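Local coordinates for protein CPn_0803/CP_1068/CPj0803/CpB0832 (Chlamydophila pneumoniae, PDB 3Q9D) that is of unknown function but, as a coiled-coil member of a chlamydial protein family, may act at the needle tip of the type III secretion system, at residues 95-101 with 113-117. Residues are numbered along the deposited sequence; the frame is centred on the assembly and turned at random. Where two conformers were deposited one is given.
Sequences MLINGKL and AHSLI
The C-terminal end of helix 86-98 and the loop that follows it, entered at G99, pack on helix 107-133 in the helical N-terminal part of the chain, where M95, L96 and L101 meet A113, L116 and I117. The backbones come nearest at L96 and I117, whose CA atoms are 5.6 Å apart. No hydrogen bond crosses; the 341 Å² is buried mainly by apolar side chains, partly against backbone carbonyls. I117 reaches in with its longer branch, CG1 lying 3.7 Å from M95 CG. The same branch packs carbon against carbonyl oxygens, I117 CG1 3.5 Å from M95 O and CD1 near G99 O. In one of its two conformers the M95 chain leaves its helix extended, CG anti to the backbone N (chi1 173°), then bends at chi3 (-49°), bringing CE to 3.8 Å from A113 CB. A113 CB also receives L101 CD2 at 3.8 Å, whereas L101 CD1 approaches H114 CE1 obliquely at 3.7 Å. L96 crosses L116 at a slant, its CD2 3.9 Å from L116 CB. G99, at phi 64°, leaves the helical conformation, and the chain then turns to bring L101 back against the second helix. Helix 48-61 extends the core, F51 touching M95 and L116, and L58 touching L96; F74 of helix 70-82 also packs on L96.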
loop_
_atom_site.group_PDB
_atom_site.type_symbol
_atom_site.label_atom_id
_atom_site.label_comp_id
_atom_site.label_asym_id
_atom_site.label_seq_id
_atom_site.Cartn_x
_atom_site.Cartn_y
_atom_site.Cartn_z
ATOM N N MET A 95 17.321 11.080 -29.080
ATOM C CA MET A 95 17.731 9.680 -29.118
ATOM C C MET A 95 16.824 8.791 -28.250
ATOM O O MET A 95 16.255 7.790 -28.726
ATOM C CB MET A 95 19.182 9.542 -28.637
ATOM C CG MET A 95 19.631 8.091 -28.484
ATOM S SD MET A 95 21.156 7.886 -27.525
ATOM C CE MET A 95 22.198 9.103 -28.327
ATOM N N LEU A 96 16.680 9.164 -26.979
ATOM C CA LEU A 96 16.043 8.293 -25.968
ATOM C C LEU A 96 14.520 8.420 -25.865
ATOM O O LEU A 96 13.841 7.475 -25.469
ATOM C CB LEU A 96 16.677 8.529 -24.594
ATOM C CG LEU A 96 18.167 8.177 -24.529
ATOM C CD1 LEU A 96 18.756 8.592 -23.191
ATOM C CD2 LEU A 96 18.358 6.687 -24.760
ATOM N N ILE A 97 13.990 9.591 -26.200
ATOM C CA ILE A 97 12.539 9.773 -26.218
ATOM C C ILE A 97 11.968 9.409 -27.591
ATOM O O ILE A 97 10.971 8.691 -27.681
ATOM C CB ILE A 97 12.139 11.212 -25.833
ATOM C CG1 ILE A 97 12.475 11.488 -24.361
ATOM C CG2 ILE A 97 10.664 11.441 -26.063
ATOM C CD1 ILE A 97 12.331 12.988 -23.983
ATOM N N ASN A 98 12.628 9.864 -28.659
ATOM C CA ASN A 98 12.134 9.643 -30.026
ATOM C C ASN A 98 12.815 8.525 -30.831
ATOM O O ASN A 98 12.391 8.240 -31.939
ATOM C CB ASN A 98 12.191 10.950 -30.831
ATOM C CG ASN A 98 11.267 12.004 -30.269
ATOM O OD1 ASN A 98 10.265 11.668 -29.647
ATOM N ND2 ASN A 98 11.598 13.281 -30.469
ATOM N N GLY A 99 13.866 7.914 -30.290
ATOM C CA GLY A 99 14.630 6.910 -31.021
ATOM C C GLY A 99 15.353 7.440 -32.263
ATOM O O GLY A 99 15.706 6.673 -33.174
ATOM N N LYS A 100 15.591 8.749 -32.304
ATOM C CA LYS A 100 16.163 9.401 -33.491
ATOM C C LYS A 100 17.563 9.932 -33.212
ATOM O O LYS A 100 17.812 10.537 -32.157
ATOM C CB LYS A 100 15.230 10.534 -33.943
ATOM C CG LYS A 100 15.781 11.475 -35.013
ATOM C CD LYS A 100 16.136 10.746 -36.310
ATOM C CE LYS A 100 16.074 11.679 -37.529
ATOM N NZ LYS A 100 16.912 12.907 -37.381
ATOM N N LEU A 101 18.485 9.677 -34.137
ATOM C CA LEU A 101 19.871 10.126 -34.005
ATOM C C LEU A 101 20.068 11.383 -34.861
ATOM O O LEU A 101 19.989 11.322 -36.101
ATOM C CB LEU A 101 20.848 9.019 -34.436
ATOM C CG LEU A 101 20.860 7.749 -33.573
ATOM C CD1 LEU A 101 21.907 6.771 -34.060
ATOM C CD2 LEU A 101 21.108 8.086 -32.112
ATOM N N ALA A 113 24.494 3.964 -28.849
ATOM C CA ALA A 113 23.230 4.691 -28.933
ATOM C C ALA A 113 22.098 3.713 -29.240
ATOM O O ALA A 113 21.035 3.773 -28.611
ATOM C CB ALA A 113 23.279 5.822 -30.007
ATOM N N HIS A 114 22.321 2.803 -30.191
ATOM C CA HIS A 114 21.281 1.815 -30.507
ATOM C C HIS A 114 20.959 0.941 -29.302
ATOM O O HIS A 114 19.809 0.594 -29.079
ATOM C CB HIS A 114 21.657 0.960 -31.725
ATOM C CG HIS A 114 21.613 1.727 -33.010
ATOM N ND1 HIS A 114 20.738 2.767 -33.216
ATOM C CD2 HIS A 114 22.348 1.624 -34.140
ATOM C CE1 HIS A 114 20.924 3.267 -34.427
ATOM N NE2 HIS A 114 21.893 2.591 -35.005
ATOM N N SER A 115 21.975 0.610 -28.512
ATOM C CA SER A 115 21.761 -0.223 -27.336
ATOM C C SER A 115 20.925 0.545 -26.296
ATOM O O SER A 115 20.012 -0.019 -25.670
ATOM C CB SER A 115 23.107 -0.643 -26.731
ATOM O OG SER A 115 22.917 -1.396 -25.556
ATOM N N LEU A 116 21.239 1.826 -26.114
ATOM C CA LEU A 116 20.507 2.671 -25.161
ATOM C C LEU A 116 19.062 2.849 -25.598
ATOM O O LEU A 116 18.138 2.838 -24.776
ATOM C CB LEU A 116 21.155 4.048 -25.035
ATOM C CG LEU A 116 22.498 4.110 -24.297
ATOM C CD1 LEU A 116 23.032 5.552 -24.348
ATOM C CD2 LEU A 116 22.393 3.591 -22.840
ATOM N N ILE A 117 18.863 2.997 -26.899
ATOM C CA ILE A 117 17.514 3.134 -27.437
ATOM C C ILE A 117 16.720 1.862 -27.148
ATOM O O ILE A 117 15.592 1.917 -26.641
ATOM C CB ILE A 117 17.537 3.424 -28.957
ATOM C CG1 ILE A 117 18.045 4.852 -29.201
ATOM C CG2 ILE A 117 16.146 3.263 -29.546
ATOM C CD1 ILE A 117 18.273 5.183 -30.710
#